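Local coordinates for protein arsenic responsive repressor ArsR (Corynebacterium glutamicum ATCC 13032, PDB 6J0E) that probably represses transcription of arsenic-resistance genes by binding DNA as a dimer, and releases that DNA when it binds arsenite, As(III), at residues Phe35-Asp40 with Lys79-Ala84; Arg45-Leu50 with Gly85-Val90. All blocks are in the same frame, centred on the assembly; numbering follows the deposited sequence.

Interaction 1: residues Phe35-Asp40 with Lys79-Ala84; sequences FKVLGD and KKMTEA
V37, on the last turn of helix 28-38, reaches across to A84 and M81 at the C-terminal end of helix 71-83. Its CB points at the other helix and forks there into two methyls. CG1 is anti to the backbone N (chi1 171°) and CG2 anti to the carbonyl carbon, which turns both branches toward the partner. V37 CG2 lies 4.1 Å from A84 CB. V37 CG1 stands equally far from that methyl, so A84 CB fits against the fork rather than against one arm. CG1 also meets M81, at about a right angle to its direction to A84 CB: V37 CG1 is 4.4 Å from M81 CG, well short of the sulfur. M81 thus touches V37 with the middle of its side chain; the first bond, CA to CB, runs past the valine, and the next brings CG round to it. The backbones run closest at V37 and M81, whose CA atoms are 7.2 Å apart. The contact is small, entirely apolar and partly buried. On the outward face of helix 71-83, K79 NZ comes to E83 OE1 at 2.7 Å, on the syn side and 22° out of the carboxylate plane, in a salt bridge one turn long. After L38 the chain turns at G39, an inverse gamma turn, and D40 N-caps helix 41-52 through a bond from R43 N to its OD1. R43 also binds the V37 carbonyl oxygen and packs on M81, tying the two helices to the third. F86 adjoins V37 from the loop beyond A84, and strand 87-92 follows.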
# COMPACT_ATOMS: atom_id res chain seq x y z
N PHE B 35 3.16 5.68 6.29
CA PHE B 35 3.18 6.13 4.94
C PHE B 35 4.03 7.43 4.75
O PHE B 35 4.69 7.63 3.75
CB PHE B 35 1.71 6.40 4.46
CG PHE B 35 0.92 5.17 4.27
CD1 PHE B 35 1.43 4.16 3.52
CD2 PHE B 35 -0.39 5.06 4.75
CE1 PHE B 35 0.60 3.02 3.32
CE2 PHE B 35 -1.23 3.91 4.52
CZ PHE B 35 -0.67 2.93 3.82
N LYS B 36 4.08 8.27 5.82
CA LYS B 36 4.85 9.48 5.83
C LYS B 36 6.36 9.13 5.76
O LYS B 36 7.06 9.70 4.91
CB LYS B 36 4.42 10.30 7.09
CG LYS B 36 5.16 11.58 7.19
CD LYS B 36 4.51 12.38 8.31
CE LYS B 36 4.62 13.82 8.03
NZ LYS B 36 6.06 14.17 7.90
N VAL B 37 6.75 8.04 6.46
CA VAL B 37 8.07 7.54 6.43
C VAL B 37 8.43 7.09 5.01
O VAL B 37 9.49 7.30 4.55
CB VAL B 37 8.31 6.39 7.44
CG1 VAL B 37 9.67 5.76 7.19
CG2 VAL B 37 8.26 6.91 8.82
N LEU B 38 7.49 6.43 4.34
CA LEU B 38 7.65 5.97 3.01
C LEU B 38 7.60 7.07 1.94
O LEU B 38 7.94 6.87 0.82
CB LEU B 38 6.59 4.91 2.68
CG LEU B 38 6.72 3.58 3.41
CD1 LEU B 38 5.59 2.72 2.92
CD2 LEU B 38 8.09 2.88 2.98
N GLY B 39 7.12 8.26 2.27
CA GLY B 39 7.01 9.35 1.29
C GLY B 39 8.30 10.06 1.17
O GLY B 39 8.28 11.24 1.08
N ASP B 40 9.41 9.37 0.99
CA ASP B 40 10.69 9.96 0.65
C ASP B 40 11.27 9.08 -0.50
O ASP B 40 11.41 7.90 -0.35
CB ASP B 40 11.63 9.90 1.87
CG ASP B 40 13.03 10.41 1.54
OD1 ASP B 40 13.76 9.82 0.78
OD2 ASP B 40 13.42 11.40 2.07
N LYS B 79 18.36 4.54 9.52
CA LYS B 79 18.00 4.68 10.93
C LYS B 79 16.41 4.97 10.96
O LYS B 79 15.72 4.44 11.78
CB LYS B 79 18.87 5.79 11.56
CG LYS B 79 18.56 6.01 13.01
CD LYS B 79 19.74 6.60 13.68
CE LYS B 79 19.40 6.82 15.13
NZ LYS B 79 18.41 7.87 15.21
N LYS B 80 15.91 5.87 10.12
CA LYS B 80 14.49 6.24 10.14
C LYS B 80 13.64 5.00 9.77
O LYS B 80 12.68 4.74 10.42
CB LYS B 80 14.25 7.39 9.18
CG LYS B 80 14.97 8.68 9.64
CD LYS B 80 14.43 9.26 10.94
CE LYS B 80 15.11 10.67 11.16
NZ LYS B 80 14.63 11.05 12.50
N MET B 81 14.09 4.19 8.81
CA MET B 81 13.36 3.05 8.41
C MET B 81 13.35 1.91 9.46
O MET B 81 12.39 1.21 9.62
CB MET B 81 13.76 2.54 7.05
CG MET B 81 13.24 3.50 6.00
SD MET B 81 13.66 2.67 4.49
CE MET B 81 15.26 3.31 4.36
N THR B 82 14.49 1.78 10.13
CA THR B 82 14.61 0.82 11.25
C THR B 82 13.71 1.32 12.48
O THR B 82 13.16 0.49 13.06
CB THR B 82 16.05 0.71 11.67
OG1 THR B 82 16.82 0.13 10.60
CG2 THR B 82 16.21 -0.18 12.87
N GLU B 83 13.71 2.59 12.79
CA GLU B 83 12.92 3.06 13.95
C GLU B 83 11.44 2.80 13.57
O GLU B 83 10.55 2.61 14.43
CB GLU B 83 13.23 4.49 14.19
CG GLU B 83 14.59 4.65 14.85
CD GLU B 83 15.19 5.99 14.72
OE1 GLU B 83 16.25 6.21 15.37
OE2 GLU B 83 14.60 6.88 14.16
N ALA B 84 11.12 2.93 12.30
CA ALA B 84 9.72 2.72 11.87
C ALA B 84 9.29 1.30 11.87
O ALA B 84 8.10 0.98 11.75
CB ALA B 84 9.46 3.42 10.57

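Interaction 2: residues Arg45-Leu50 with Gly85-Val90; sequences RILSQL and GFLDRV
The first strand of the wing in this winged helix-turn-helix domain sends L87 into the core, where it meets L47 and L50 of helix 41-52. One methyl does the touching on the strand side. L87 CD2 lies 3.7 Å from L50 CD1 and 4.0 Å from L47 CD2, so it sits against leucines three residues apart on one face of the helix. L50 and L87 cross at about a right angle, whereas L47 slants past L87; in L87 the CG is anti to the carbonyl carbon (chi1 -52°), a turn that sends its branches toward the helix. Strand 87-92 pairs antiparallel with strand 95-100 to form the wing hairpin, and the contact lays the base of that hairpin against helix 41-52. The chain leaves helix 71-83 at G85, whose positive phi of 97° belongs to a Schellman motif, and after F86 it extends into the strand at L87. D88, next to L87, forms salt bridges with R99 and R101. F86 is turned to helix 28-38 and F105 instead, and on the far side of helix 41-52 S48 OG and R45 NH1 bond to L23 and S28 of the second subunit.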
# COMPACT_ATOMS: atom_id res chain seq x y z
N ARG B 45 13.79 3.88 -2.84
CA ARG B 45 14.96 3.24 -3.52
C ARG B 45 15.82 2.32 -2.68
O ARG B 45 16.28 1.29 -3.21
CB ARG B 45 15.82 4.25 -4.20
CG ARG B 45 15.07 4.99 -5.28
CD ARG B 45 15.90 5.53 -6.48
NE ARG B 45 17.04 6.30 -6.02
CZ ARG B 45 17.07 7.57 -5.65
NH1 ARG B 45 15.99 8.28 -5.60
NH2 ARG B 45 18.23 8.12 -5.26
N ILE B 46 16.05 2.67 -1.44
CA ILE B 46 16.74 1.77 -0.55
C ILE B 46 15.90 0.55 -0.49
O ILE B 46 16.47 -0.54 -0.63
CB ILE B 46 17.00 2.32 0.84
CG1 ILE B 46 17.86 3.54 0.71
CG2 ILE B 46 17.51 1.19 1.71
CD1 ILE B 46 18.28 4.30 1.98
N LEU B 47 14.59 0.70 -0.22
CA LEU B 47 13.75 -0.54 -0.22
C LEU B 47 13.84 -1.37 -1.44
O LEU B 47 13.83 -2.62 -1.36
CB LEU B 47 12.28 -0.25 0.14
CG LEU B 47 12.22 0.27 1.47
CD1 LEU B 47 10.77 0.65 1.75
CD2 LEU B 47 12.63 -0.80 2.53
N SER B 48 13.82 -0.69 -2.58
CA SER B 48 14.13 -1.34 -3.89
C SER B 48 15.38 -2.07 -4.06
O SER B 48 15.38 -3.13 -4.65
CB SER B 48 14.12 -0.26 -4.99
OG SER B 48 12.89 -0.35 -5.60
N GLN B 49 16.47 -1.41 -3.64
CA GLN B 49 17.77 -2.14 -3.74
C GLN B 49 17.73 -3.41 -2.82
O GLN B 49 18.29 -4.43 -3.17
CB GLN B 49 18.93 -1.23 -3.38
CG GLN B 49 19.05 -0.04 -4.33
CD GLN B 49 19.88 -0.38 -5.59
OE1 GLN B 49 20.33 -1.54 -5.74
NE2 GLN B 49 20.00 0.56 -6.51
N LEU B 50 17.08 -3.29 -1.62
CA LEU B 50 17.05 -4.41 -0.73
C LEU B 50 16.25 -5.53 -1.28
O LEU B 50 16.70 -6.73 -1.32
CB LEU B 50 16.53 -3.98 0.64
CG LEU B 50 17.47 -2.99 1.31
CD1 LEU B 50 16.80 -2.60 2.63
CD2 LEU B 50 18.87 -3.53 1.58
N GLY B 85 10.27 0.37 11.86
CA GLY B 85 10.01 -1.05 11.87
C GLY B 85 10.05 -1.72 10.47
O GLY B 85 9.72 -2.92 10.34
N PHE B 86 10.35 -0.94 9.39
CA PHE B 86 10.51 -1.52 8.10
C PHE B 86 11.71 -2.47 7.93
O PHE B 86 11.73 -3.32 7.05
CB PHE B 86 10.57 -0.47 6.99
CG PHE B 86 9.27 0.35 6.86
CD1 PHE B 86 8.09 -0.33 6.61
CD2 PHE B 86 9.26 1.71 7.01
CE1 PHE B 86 6.88 0.39 6.54
CE2 PHE B 86 8.04 2.42 6.95
CZ PHE B 86 6.92 1.77 6.65
N LEU B 87 12.74 -2.11 8.75
CA LEU B 87 14.08 -2.84 8.68
C LEU B 87 14.44 -3.21 10.08
O LEU B 87 13.97 -2.62 11.02
CB LEU B 87 15.23 -1.99 8.18
CG LEU B 87 14.97 -1.29 6.86
CD1 LEU B 87 16.10 -0.30 6.60
CD2 LEU B 87 14.73 -2.18 5.66
N ASP B 88 15.34 -4.16 10.18
CA ASP B 88 15.99 -4.25 11.52
C ASP B 88 17.40 -4.65 11.23
O ASP B 88 17.78 -4.76 10.08
CB ASP B 88 15.33 -5.21 12.49
CG ASP B 88 15.31 -6.60 12.03
OD1 ASP B 88 15.88 -6.97 11.02
OD2 ASP B 88 14.71 -7.40 12.77
N ARG B 89 18.17 -4.71 12.30
CA ARG B 89 19.58 -4.86 12.14
C ARG B 89 19.93 -6.32 12.50
O ARG B 89 19.42 -6.88 13.48
CB ARG B 89 20.29 -3.86 13.02
CG ARG B 89 20.14 -2.40 12.67
CD ARG B 89 20.14 -1.50 13.90
NE ARG B 89 21.43 -1.54 14.60
CZ ARG B 89 22.50 -0.77 14.34
NH1 ARG B 89 22.51 0.12 13.37
NH2 ARG B 89 23.63 -0.94 15.02
N VAL B 90 20.85 -6.87 11.77
CA VAL B 90 21.34 -8.24 12.10
C VAL B 90 22.90 -8.24 11.98
O VAL B 90 23.46 -7.57 11.15
CB VAL B 90 20.67 -9.32 11.28
CG1 VAL B 90 19.14 -9.32 11.56
CG2 VAL B 90 21.00 -9.11 9.84

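Overall arrangement
Interactions 1 and 2 lie side by side, interaction 2 buried and interaction 1 partly so, their centres 10 Å apart, and their segments alternate along the chain. Helix 28-38 leads into helix 41-52, and helix 71-83 into strand 87-92, so each contact joins one member of each pair. They meet directly where L38 CD2 packs 3.7 Å from L47 CD1 and M81 CB 3.7 Å from L87 CD1. Arsenic lies nearer interaction 2: about 7 Å from the L50 side chain, against about 14 Å from that of M81. A51, next after L50, and G54 and C55 a few residues on line its pocket, which lies just past L50 at the end of helix 41-52.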